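Local coordinates for putative aminooxidase (Propionibacterium acnes, PDB 2BA9), which binds FAD and isomerises polyunsaturated fatty acids to make conjugated linoleic acid, at residues W161-T166 with D300-E305; D266-E271 with E388-R393; E271-I276 with T396-E401; G308-Y313 with L349-T354. One frame throughout, in Å; residues are numbered along the deposited sequence.

Contact 1: residues W161-T166 with D300-E305; sequences WINPFT and DNMRPE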
# COMPACT_ATOMS: atom_id res chain seq x y z
N TRP A 161 -10.25 5.90 -12.57
CA TRP A 161 -9.12 5.83 -11.62
C TRP A 161 -9.52 5.60 -10.17
O TRP A 161 -8.75 5.06 -9.38
CB TRP A 161 -8.29 7.12 -11.72
CG TRP A 161 -6.99 6.95 -12.43
CD1 TRP A 161 -5.78 6.71 -11.86
CD2 TRP A 161 -6.76 7.02 -13.84
NE1 TRP A 161 -4.81 6.62 -12.82
CE2 TRP A 161 -5.38 6.80 -14.05
CE3 TRP A 161 -7.58 7.24 -14.95
CZ2 TRP A 161 -4.81 6.81 -15.32
CZ3 TRP A 161 -7.02 7.24 -16.21
CH2 TRP A 161 -5.64 7.02 -16.39
N ILE A 162 -10.74 6.00 -9.82
CA ILE A 162 -11.15 6.03 -8.43
C ILE A 162 -11.37 4.64 -7.82
O ILE A 162 -11.09 4.43 -6.65
CB ILE A 162 -12.40 6.90 -8.23
CG1 ILE A 162 -12.56 7.27 -6.74
CG2 ILE A 162 -13.64 6.21 -8.79
CD1 ILE A 162 -13.67 8.27 -6.49
N ASN A 163 -11.86 3.71 -8.62
CA ASN A 163 -12.27 2.41 -8.10
C ASN A 163 -11.11 1.56 -7.54
O ASN A 163 -11.23 0.99 -6.46
CB ASN A 163 -13.07 1.66 -9.18
CG ASN A 163 -14.29 2.44 -9.64
OD1 ASN A 163 -15.08 2.89 -8.82
ND2 ASN A 163 -14.44 2.59 -10.96
N PRO A 164 -9.97 1.47 -8.26
CA PRO A 164 -8.79 0.84 -7.67
C PRO A 164 -7.96 1.75 -6.77
O PRO A 164 -6.86 1.37 -6.37
CB PRO A 164 -7.95 0.46 -8.90
CG PRO A 164 -8.72 0.86 -10.08
CD PRO A 164 -9.70 1.88 -9.64
N PHE A 165 -8.46 2.95 -6.47
CA PHE A 165 -7.70 3.86 -5.64
C PHE A 165 -8.36 4.11 -4.30
O PHE A 165 -7.88 3.61 -3.27
CB PHE A 165 -7.39 5.18 -6.36
CG PHE A 165 -6.34 5.99 -5.65
CD1 PHE A 165 -4.99 5.70 -5.83
CD2 PHE A 165 -6.71 6.98 -4.75
CE1 PHE A 165 -4.01 6.42 -5.16
CE2 PHE A 165 -5.74 7.71 -4.07
CZ PHE A 165 -4.39 7.44 -4.29
N THR A 166 -9.46 4.86 -4.31
CA THR A 166 -10.15 5.24 -3.08
C THR A 166 -10.74 4.02 -2.34
O THR A 166 -10.59 3.90 -1.13
CB THR A 166 -11.25 6.27 -3.37
OG1 THR A 166 -10.65 7.45 -3.93
CG2 THR A 166 -12.01 6.65 -2.10
N ASP A 300 -20.62 5.31 -5.23
CA ASP A 300 -21.41 6.18 -4.36
C ASP A 300 -20.76 6.38 -3.00
O ASP A 300 -20.79 7.50 -2.46
CB ASP A 300 -22.84 5.64 -4.17
CG ASP A 300 -23.74 5.93 -5.36
OD1 ASP A 300 -23.36 6.73 -6.25
OD2 ASP A 300 -24.83 5.35 -5.40
N ASN A 301 -20.20 5.29 -2.44
CA ASN A 301 -19.66 5.26 -1.07
C ASN A 301 -18.17 5.64 -0.98
O ASN A 301 -17.60 5.64 0.10
CB ASN A 301 -19.90 3.89 -0.41
CG ASN A 301 -21.35 3.70 0.06
OD1 ASN A 301 -22.16 4.63 0.04
ND2 ASN A 301 -21.66 2.50 0.53
N MET A 302 -17.59 6.01 -2.13
CA MET A 302 -16.22 6.52 -2.23
C MET A 302 -16.13 8.06 -2.20
O MET A 302 -15.04 8.63 -2.23
CB MET A 302 -15.58 6.02 -3.52
CG MET A 302 -15.46 4.53 -3.63
SD MET A 302 -14.92 4.05 -5.28
CE MET A 302 -15.51 2.34 -5.37
N ARG A 303 -17.29 8.71 -2.19
CA ARG A 303 -17.41 10.13 -1.92
C ARG A 303 -17.04 10.43 -0.47
O ARG A 303 -17.44 9.68 0.43
CB ARG A 303 -18.87 10.56 -2.06
CG ARG A 303 -19.43 10.51 -3.44
CD ARG A 303 -20.76 11.27 -3.51
NE ARG A 303 -21.92 10.41 -3.22
CZ ARG A 303 -22.80 10.58 -2.24
NH1 ARG A 303 -22.70 11.60 -1.39
NH2 ARG A 303 -23.81 9.73 -2.11
N PRO A 304 -16.33 11.55 -0.21
CA PRO A 304 -15.99 11.97 1.16
C PRO A 304 -17.22 12.11 2.06
O PRO A 304 -17.15 11.84 3.26
CB PRO A 304 -15.33 13.33 0.93
CG PRO A 304 -14.77 13.24 -0.44
CD PRO A 304 -15.81 12.50 -1.20
N GLU A 305 -18.33 12.51 1.45
CA GLU A 305 -19.62 12.61 2.11
C GLU A 305 -20.11 11.26 2.62
O GLU A 305 -21.00 11.20 3.48
CB GLU A 305 -20.64 13.17 1.12
CG GLU A 305 -20.42 14.63 0.73
CD GLU A 305 -19.44 14.88 -0.43
OE1 GLU A 305 -18.96 13.93 -1.08
OE2 GLU A 305 -19.17 16.07 -0.68

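Contact 2: residues D266-E271 with E388-R393; sequences DDDERE and EGMQGR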
# COMPACT_ATOMS: atom_id res chain seq x y z
N ASP A 266 16.76 13.57 14.90
CA ASP A 266 17.28 14.92 14.81
C ASP A 266 16.19 15.92 14.41
O ASP A 266 15.03 15.56 14.18
CB ASP A 266 18.54 14.99 13.93
CG ASP A 266 18.28 14.78 12.46
OD1 ASP A 266 17.15 14.99 11.98
OD2 ASP A 266 19.25 14.43 11.77
N ASP A 267 16.57 17.20 14.36
CA ASP A 267 15.64 18.31 14.12
C ASP A 267 14.82 18.10 12.84
O ASP A 267 13.63 18.41 12.80
CB ASP A 267 16.41 19.64 14.02
CG ASP A 267 16.79 20.20 15.38
OD1 ASP A 267 16.12 19.87 16.37
OD2 ASP A 267 17.77 21.01 15.46
N ASP A 268 15.48 17.57 11.81
CA ASP A 268 14.87 17.36 10.50
C ASP A 268 13.93 16.17 10.50
O ASP A 268 12.87 16.20 9.87
CB ASP A 268 15.95 17.18 9.44
CG ASP A 268 16.64 18.47 9.07
OD1 ASP A 268 16.07 19.56 9.28
OD2 ASP A 268 17.77 18.41 8.55
N GLU A 269 14.32 15.12 11.20
CA GLU A 269 13.49 13.94 11.32
C GLU A 269 12.19 14.30 12.03
O GLU A 269 11.12 14.07 11.48
CB GLU A 269 14.25 12.81 12.02
CG GLU A 269 15.35 12.22 11.14
CD GLU A 269 16.15 11.13 11.82
OE1 GLU A 269 16.47 11.27 13.03
OE2 GLU A 269 16.48 10.13 11.14
N ARG A 270 12.28 14.91 13.21
CA ARG A 270 11.08 15.40 13.91
C ARG A 270 10.23 16.29 13.00
O ARG A 270 9.06 16.00 12.77
CB ARG A 270 11.44 16.16 15.20
CG ARG A 270 11.40 15.30 16.44
CD ARG A 270 11.98 16.01 17.64
NE ARG A 270 13.44 16.08 17.56
CZ ARG A 270 14.16 17.20 17.44
NH1 ARG A 270 13.60 18.41 17.38
NH2 ARG A 270 15.49 17.10 17.39
N GLU A 271 10.83 17.35 12.48
CA GLU A 271 10.12 18.33 11.65
C GLU A 271 9.41 17.74 10.44
O GLU A 271 8.26 18.08 10.16
CB GLU A 271 11.07 19.43 11.15
CG GLU A 271 10.33 20.60 10.51
CD GLU A 271 11.25 21.59 9.84
OE1 GLU A 271 12.49 21.47 10.02
OE2 GLU A 271 10.73 22.47 9.12
N GLU A 388 14.94 12.66 0.91
CA GLU A 388 15.90 11.92 0.08
C GLU A 388 17.31 12.51 0.18
O GLU A 388 18.30 11.77 0.07
CB GLU A 388 15.47 11.85 -1.39
CG GLU A 388 14.23 11.00 -1.63
CD GLU A 388 14.51 9.50 -1.55
OE1 GLU A 388 15.52 9.09 -0.92
OE2 GLU A 388 13.73 8.72 -2.13
N GLY A 389 17.39 13.82 0.36
CA GLY A 389 18.65 14.48 0.66
C GLY A 389 19.24 14.02 1.98
O GLY A 389 20.45 14.00 2.14
N MET A 390 18.38 13.64 2.92
CA MET A 390 18.84 13.10 4.20
C MET A 390 19.36 11.67 4.14
O MET A 390 19.83 11.16 5.16
CB MET A 390 17.70 13.14 5.22
CG MET A 390 17.27 14.52 5.62
SD MET A 390 15.86 14.36 6.70
CE MET A 390 15.06 15.92 6.51
N GLN A 391 19.25 11.00 2.99
CA GLN A 391 19.62 9.58 2.92
C GLN A 391 21.06 9.38 3.37
O GLN A 391 21.93 10.20 3.10
CB GLN A 391 19.41 9.01 1.51
CG GLN A 391 17.94 8.88 1.08
CD GLN A 391 17.21 7.70 1.72
OE1 GLN A 391 17.58 7.23 2.81
NE2 GLN A 391 16.16 7.22 1.05
N GLY A 392 21.28 8.30 4.12
CA GLY A 392 22.63 7.97 4.59
C GLY A 392 23.13 8.77 5.77
O GLY A 392 24.19 8.47 6.32
N ARG A 393 22.36 9.79 6.18
CA ARG A 393 22.73 10.62 7.34
C ARG A 393 22.80 9.79 8.61
O ARG A 393 21.81 9.17 9.02
CB ARG A 393 21.74 11.76 7.56
CG ARG A 393 22.14 12.68 8.73
CD ARG A 393 21.08 13.71 9.08
NE ARG A 393 20.83 14.65 8.00
CZ ARG A 393 20.07 15.73 8.09
NH1 ARG A 393 19.48 16.05 9.24
NH2 ARG A 393 19.90 16.51 7.03

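Contact 3: residues E271-I276 with T396-E401; sequences EYFSKI and TFYAGE. With FAD (flavin-adenine dinucleotide), chain D.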
# COMPACT_ATOMS: atom_id res chain seq x y z
N GLU A 271 10.83 17.35 12.48
CA GLU A 271 10.12 18.33 11.65
C GLU A 271 9.41 17.74 10.44
O GLU A 271 8.26 18.08 10.16
CB GLU A 271 11.07 19.43 11.15
CG GLU A 271 10.33 20.60 10.51
CD GLU A 271 11.25 21.59 9.84
OE1 GLU A 271 12.49 21.47 10.02
OE2 GLU A 271 10.73 22.47 9.12
N TYR A 272 10.11 16.88 9.71
CA TYR A 272 9.57 16.32 8.47
C TYR A 272 8.74 15.06 8.67
O TYR A 272 7.67 14.93 8.08
CB TYR A 272 10.68 16.14 7.42
CG TYR A 272 11.01 17.48 6.81
CD1 TYR A 272 11.77 18.41 7.51
CD2 TYR A 272 10.48 17.86 5.58
CE1 TYR A 272 12.04 19.67 6.96
CE2 TYR A 272 10.74 19.10 5.03
CZ TYR A 272 11.52 20.01 5.73
OH TYR A 272 11.77 21.25 5.20
N PHE A 273 9.19 14.16 9.54
CA PHE A 273 8.40 12.94 9.77
C PHE A 273 7.07 13.24 10.49
O PHE A 273 6.09 12.48 10.33
CB PHE A 273 9.23 11.87 10.50
CG PHE A 273 10.49 11.45 9.77
CD1 PHE A 273 10.69 11.75 8.41
CD2 PHE A 273 11.46 10.73 10.42
CE1 PHE A 273 11.86 11.34 7.77
CE2 PHE A 273 12.62 10.31 9.77
CZ PHE A 273 12.82 10.63 8.45
N SER A 274 7.02 14.33 11.24
CA SER A 274 5.78 14.81 11.88
C SER A 274 4.72 15.25 10.89
O SER A 274 3.57 15.41 11.27
CB SER A 274 6.05 16.01 12.80
OG SER A 274 6.89 15.66 13.89
N LYS A 275 5.10 15.49 9.63
CA LYS A 275 4.15 15.91 8.60
C LYS A 275 3.44 14.74 7.91
O LYS A 275 2.49 14.95 7.14
CB LYS A 275 4.84 16.72 7.51
CG LYS A 275 5.50 18.01 7.98
CD LYS A 275 6.36 18.59 6.86
CE LYS A 275 7.22 19.74 7.32
NZ LYS A 275 6.42 20.92 7.69
N ILE A 276 3.92 13.52 8.17
CA ILE A 276 3.37 12.31 7.56
C ILE A 276 1.94 12.13 8.04
O ILE A 276 1.66 12.24 9.24
CB ILE A 276 4.18 11.04 7.95
CG1 ILE A 276 5.62 11.12 7.40
CG2 ILE A 276 3.50 9.77 7.40
CD1 ILE A 276 6.54 10.05 7.95
N THR A 396 21.79 6.10 8.41
CA THR A 396 20.37 5.78 8.44
C THR A 396 19.81 6.01 7.05
O THR A 396 20.01 7.08 6.47
CB THR A 396 19.62 6.67 9.42
OG1 THR A 396 20.22 6.57 10.71
CG2 THR A 396 18.15 6.26 9.49
N PHE A 397 19.10 5.01 6.54
CA PHE A 397 18.43 5.10 5.25
C PHE A 397 16.92 4.93 5.43
O PHE A 397 16.47 4.27 6.36
CB PHE A 397 19.00 4.07 4.27
CG PHE A 397 20.44 4.30 3.94
CD1 PHE A 397 20.80 5.08 2.84
CD2 PHE A 397 21.46 3.75 4.73
CE1 PHE A 397 22.12 5.29 2.53
CE2 PHE A 397 22.79 3.97 4.42
CZ PHE A 397 23.12 4.74 3.32
N TYR A 398 16.17 5.58 4.54
CA TYR A 398 14.71 5.70 4.64
C TYR A 398 14.04 5.01 3.47
O TYR A 398 14.38 5.27 2.31
CB TYR A 398 14.33 7.19 4.68
CG TYR A 398 15.11 7.96 5.74
CD1 TYR A 398 14.84 7.80 7.10
CD2 TYR A 398 16.13 8.83 5.38
CE1 TYR A 398 15.56 8.48 8.07
CE2 TYR A 398 16.86 9.53 6.35
CZ TYR A 398 16.57 9.34 7.69
OH TYR A 398 17.27 10.04 8.64
N ALA A 399 13.09 4.12 3.78
CA ALA A 399 12.39 3.31 2.78
C ALA A 399 10.94 2.98 3.19
O ALA A 399 10.35 3.64 4.03
CB ALA A 399 13.19 2.05 2.51
N GLY A 400 10.35 1.96 2.57
CA GLY A 400 8.97 1.59 2.88
C GLY A 400 7.96 2.49 2.20
O GLY A 400 8.29 3.26 1.30
N GLU A 401 6.71 2.40 2.65
CA GLU A 401 5.61 3.03 1.92
C GLU A 401 5.77 4.54 1.74
O GLU A 401 5.56 5.04 0.64
CB GLU A 401 4.28 2.70 2.57
CG GLU A 401 3.88 1.22 2.43
CD GLU A 401 2.63 0.86 3.21
OE1 GLU A 401 2.51 1.33 4.37
OE2 GLU A 401 1.77 0.13 2.70
PA FAD D . 4.02 -3.17 5.91
O1A FAD D . 3.39 -4.14 4.95
O2A FAD D . 3.08 -2.38 6.79
O5B FAD D . 4.98 -3.99 6.90
C5B FAD D . 5.71 -3.26 7.85
C4B FAD D . 6.36 -4.20 8.84
O4B FAD D . 7.12 -3.43 9.76
C3B FAD D . 5.33 -5.01 9.62
O3B FAD D . 5.64 -6.39 9.53
C2B FAD D . 5.43 -4.47 11.03
O2B FAD D . 5.05 -5.42 12.02
C1B FAD D . 6.88 -3.95 11.05
N9A FAD D . 7.04 -2.93 12.10
C8A FAD D . 6.29 -1.79 12.29
N7A FAD D . 6.75 -1.14 13.40
C5A FAD D . 7.79 -1.85 13.91
C6A FAD D . 8.62 -1.67 15.04
N6A FAD D . 8.71 -0.43 15.61
N1A FAD D . 9.63 -2.60 15.28
C2A FAD D . 9.78 -3.72 14.47
N3A FAD D . 8.96 -3.89 13.37
C4A FAD D . 7.97 -2.99 13.11
N1 FAD D . -0.72 -3.71 -2.21
C2 FAD D . -0.70 -4.01 -3.56
O2 FAD D . 0.37 -3.99 -4.17
N3 FAD D . -1.88 -4.29 -4.22
C4 FAD D . -3.07 -4.32 -3.53
O4 FAD D . -4.11 -4.60 -4.14
C4X FAD D . -3.09 -4.03 -2.16
N5 FAD D . -4.27 -4.02 -1.44
C5X FAD D . -4.29 -3.90 -0.06
C6 FAD D . -5.48 -4.04 0.65
C7 FAD D . -5.47 -3.96 2.04
C7M FAD D . -6.76 -4.13 2.78
C8 FAD D . -4.27 -3.72 2.72
C8M FAD D . -4.21 -3.62 4.21
C9 FAD D . -3.09 -3.58 1.99
C9A FAD D . -3.08 -3.66 0.60
N10 FAD D . -1.90 -3.50 -0.15
C10 FAD D . -1.90 -3.75 -1.50
C1' FAD D . -0.74 -2.74 0.40
C2' FAD D . 0.42 -3.66 0.77
O2' FAD D . -0.01 -4.77 1.54
C3' FAD D . 1.44 -2.82 1.53
O3' FAD D . 1.73 -1.64 0.78
C4' FAD D . 2.70 -3.62 1.80
O4' FAD D . 2.47 -4.64 2.77
C5' FAD D . 3.79 -2.66 2.25
O5' FAD D . 4.86 -3.37 2.80
P FAD D . 5.87 -2.64 3.84
O1P FAD D . 6.91 -3.62 4.35
O2P FAD D . 6.48 -1.48 3.14
O3P FAD D . 4.98 -2.17 5.09

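Contact 4: residues G308-Y313 with L349-T354; sequences GHVMVY and LDDMET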
# COMPACT_ATOMS: atom_id res chain seq x y z
N GLY A 308 -16.73 6.13 5.85
CA GLY A 308 -17.15 5.15 6.85
C GLY A 308 -17.99 4.06 6.24
O GLY A 308 -18.17 2.99 6.83
N HIS A 309 -18.52 4.31 5.04
CA HIS A 309 -19.34 3.30 4.38
C HIS A 309 -18.48 2.29 3.65
O HIS A 309 -17.34 2.58 3.32
CB HIS A 309 -20.37 3.95 3.45
CG HIS A 309 -21.57 4.48 4.18
ND1 HIS A 309 -22.58 3.66 4.63
CD2 HIS A 309 -21.89 5.73 4.59
CE1 HIS A 309 -23.49 4.39 5.26
NE2 HIS A 309 -23.08 5.65 5.27
N VAL A 310 -19.02 1.11 3.43
CA VAL A 310 -18.33 0.09 2.63
C VAL A 310 -18.22 0.54 1.17
O VAL A 310 -19.23 0.83 0.53
CB VAL A 310 -19.07 -1.26 2.66
CG1 VAL A 310 -18.43 -2.26 1.69
CG2 VAL A 310 -19.11 -1.83 4.08
N MET A 311 -16.99 0.55 0.66
CA MET A 311 -16.71 0.98 -0.70
C MET A 311 -16.56 -0.18 -1.68
O MET A 311 -16.69 -0.00 -2.88
CB MET A 311 -15.43 1.81 -0.72
CG MET A 311 -15.45 2.96 0.27
SD MET A 311 -13.95 3.94 0.12
CE MET A 311 -12.78 2.89 0.97
N VAL A 312 -16.29 -1.36 -1.15
CA VAL A 312 -16.06 -2.55 -1.95
C VAL A 312 -16.06 -3.75 -1.03
O VAL A 312 -15.78 -3.64 0.17
CB VAL A 312 -14.71 -2.48 -2.73
CG1 VAL A 312 -13.55 -2.28 -1.77
CG2 VAL A 312 -14.50 -3.75 -3.58
N TYR A 313 -16.45 -4.90 -1.58
CA TYR A 313 -16.30 -6.16 -0.86
C TYR A 313 -15.74 -7.21 -1.80
O TYR A 313 -15.95 -7.14 -3.00
CB TYR A 313 -17.61 -6.62 -0.22
CG TYR A 313 -18.78 -6.77 -1.15
CD1 TYR A 313 -18.96 -7.92 -1.92
CD2 TYR A 313 -19.74 -5.77 -1.25
CE1 TYR A 313 -20.04 -8.04 -2.77
CE2 TYR A 313 -20.82 -5.89 -2.09
CZ TYR A 313 -20.98 -7.03 -2.85
OH TYR A 313 -22.08 -7.13 -3.70
N LEU A 349 -22.53 -3.81 8.88
CA LEU A 349 -23.76 -4.58 8.99
C LEU A 349 -24.84 -3.96 8.10
O LEU A 349 -25.44 -4.64 7.28
CB LEU A 349 -24.24 -4.66 10.44
CG LEU A 349 -23.20 -5.17 11.44
CD1 LEU A 349 -23.86 -5.45 12.79
CD2 LEU A 349 -22.48 -6.39 10.89
N ASP A 350 -25.05 -2.65 8.25
CA ASP A 350 -26.16 -1.98 7.58
C ASP A 350 -25.97 -1.90 6.07
O ASP A 350 -26.93 -2.11 5.31
CB ASP A 350 -26.38 -0.56 8.14
CG ASP A 350 -26.72 -0.54 9.62
OD1 ASP A 350 -27.15 -1.56 10.18
OD2 ASP A 350 -26.59 0.53 10.23
N ASP A 351 -24.75 -1.62 5.62
CA ASP A 351 -24.45 -1.58 4.17
C ASP A 351 -24.61 -2.96 3.50
O ASP A 351 -25.26 -3.07 2.46
CB ASP A 351 -23.04 -1.03 3.89
CG ASP A 351 -22.94 0.50 4.02
OD1 ASP A 351 -23.98 1.21 4.12
OD2 ASP A 351 -21.80 1.01 4.00
N MET A 352 -24.04 -4.01 4.08
CA MET A 352 -24.18 -5.34 3.48
C MET A 352 -25.62 -5.85 3.43
O MET A 352 -26.02 -6.54 2.50
CB MET A 352 -23.28 -6.36 4.22
CG MET A 352 -21.77 -6.11 4.02
SD MET A 352 -21.26 -6.20 2.29
CE MET A 352 -21.03 -7.97 2.02
N GLU A 353 -26.42 -5.52 4.43
CA GLU A 353 -27.83 -5.88 4.38
C GLU A 353 -28.54 -5.16 3.24
O GLU A 353 -29.30 -5.76 2.46
CB GLU A 353 -28.50 -5.57 5.70
CG GLU A 353 -29.85 -6.25 5.83
CD GLU A 353 -30.54 -5.86 7.10
OE1 GLU A 353 -29.82 -5.48 8.06
OE2 GLU A 353 -31.79 -5.94 7.14
N THR A 354 -28.27 -3.87 3.13
CA THR A 354 -28.74 -3.07 2.01
C THR A 354 -28.33 -3.66 0.65
O THR A 354 -29.17 -3.74 -0.28
CB THR A 354 -28.23 -1.64 2.18
OG1 THR A 354 -28.88 -1.09 3.33
CG2 THR A 354 -28.51 -0.81 0.94

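Contact 1: residues W161-T166 with D300-E305
Met-302 reaches from the loop 300-305 to Ile-162, Asn-163 and Thr-166, and this one residue carries the second segment's whole share of the contact. With CG anti to the carbonyl carbon (chi1 -62°) and the chain extended beyond it, the thioether runs over the backbone turn of 161-166 and ends at the amide of Asn-163. The inner part is at buried Thr-166. Thr-166 CG2 packs against Met-302 CB at 3.9 Å and lies 3.6 Å from Met-302 O, while Thr-166 OG1 bonds to Gly-171 O. Ile-162 CD1, from a partly exposed residue, meets the same Met-302 CB more loosely, at 4.2 Å.

Toward the partly exposed side the packing changes character. There Met-302 CE sits 3.5 Å from Asn-163 OD1, the two side chains crossing at about a right angle, and Asn-163 ND2 hydrogen-bonds a dodecaethylene glycol that probably came from the crystallisation liquor. No hydrogen bond joins the two segments. The contact sets the turn between helices 158-161 and 166-170 against the loop that links strands 295-297 and 310-315 of the mixed sheet.

Contact 2: residues D266-E271 with E388-R393
A capping box opens helix 267-273, and the aspartate at its N-cap also takes part in a salt-bridge network with Arg-393. Within the box Asp-266 OD1 accepts from Glu-269 N at 2.9 Å, and Asp-266 N gives its hydrogen back to Glu-269 OE1. The other carboxylate oxygen turns to the second segment: Arg-393 NH1 meets Asp-266 OD2 at 3.0 Å, in the guanidinium plane but from above the plane of the carboxylate. The same nitrogen bonds Asp-268 OD2 at 3.0 Å, and Arg-393 NH2 reaches that oxygen too, at 3.2 Å and less straight (141°). This is an end-on grip by two nitrogens on a single atom, with the flat groups turned 53° apart.

Arg-393 has CG anti to the backbone N (chi1 -177°) and bends at chi3, which brings its guanidinium back beside Met-390, the first residue of a type II turn ending at Arg-393. Met-390 CG lies over one guanidinium face, toward its rim, and Met-390 CE lies close to Asp-268 CB, a contact so short that its exact placement is doubtful. Lys-386 forms a long, weak ion pair with Asp-268 OD1. Two aspartates at the start of a helix, where backbone N-H groups gather, probably keep their negative charge readily, and the arginine between them should offset their mutual repulsion.

Contact 3: residues E271-I276 with T396-E401
Phe-273 points its ring edge at the ring of Tyr-398, and this aromatic pair is the sole direct touch between 271-276 and 396-401. Along the second segment, Thr-396 comes first and begins the short strand. Phe-397 then pairs its backbone with Leu-250 and Leu-252 of the adjacent strand. At Tyr-398 the side chain turns to the helix: a chi1 of -51° sets CG beside the backbone N, and the ring receives the edge of Phe-273 in an offset edge-to-face stack, centroids 5.4 Å apart and planes at 70°. The closest atoms are Phe-273 CZ and Tyr-398 CE1, 3.5 Å apart. Tyr-398 OH hydrogen-bonds Glu-269, one turn before Phe-273 in helix 267-273, which probably helps fix the ring.

Past the strand the backbone heads for the cofactor. Gly-400, at positive phi, brings its CA to 4.0 Å from FAD O2P. Glu-401 follows with an extended side chain whose OE2 accepts from the ribityl hydroxyl FAD O3' at 2.6 Å, while its OE1 pairs with Lys-45, itself bonded to FAD. Strand 396-398 is an outer member of the four-stranded parallel sheet, next to 249-252; helix 267-273 packs on it through Phe-273, with helices 256-259 and 383-389 also against that ring.

Contact 4: residues G308-Y313 with L349-T354
Asp-351 turns its carboxylate from helix 341-355 to His-309 and Val-310, and three hydrogen bonds result. Its chi1 of -77° swings CG to the side of the backbone N, which directs both oxygens at His-309 and Val-310. His-309 ND1 donates to the pair in a forked bond, 2.8 Å to Asp-351 OD2 and 2.9 Å to Asp-351 OD1, each met through its syn lone pair; ring and carboxylate are nearly coplanar. Val-310 N adds a second donor to Asp-351 OD2, also at 2.8 Å and nearly along the C-O axis, so a buried oxygen is held by both side chain and backbone. The side chains of Val-310 and Asp-351 run antiparallel alongside each other, Val-310 CG2 4.0 Å from Asp-351 CB.

Farther along, Met-352 doubles back through bends at chi2 and chi3 to lay its methyl over one face of the Tyr-313 ring, toward its rim. Met-352 SD approaches obliquely, 3.9 Å from Tyr-313 CD2. The tyrosine side chain adopts the less common rotamer with CG between N and carbonyl carbon (chi1 56°), which swings it toward the helix. Together these form a His-carboxylate pair and a Met-aromatic contact, fastening a helix across one face of the mixed sheet.

How the contacts relate
Contacts 2 and 3 share helix 267-273 and lie together by the parallel sheet; a hydrogen bond from Glu-269 to Tyr-398 links the capping box of the first to the ring pair of the second. Contacts 1 and 4 form another neighbourhood, with centres about 13 Å apart, where Asn-301 ND2 reaches Val-310 O at 3.0 Å. The centres of contacts 2 and 4 are about 42 Å apart, on opposite sides of the chain's centre. Contacts 3 and 4 are buried, one aromatic, the other mixing carboxylate bonds with sulfur packing; contacts 1 and 2 are partly buried, the former without a hydrogen bond across it, the latter mainly ionic. Only contact 3 includes residues touching FAD.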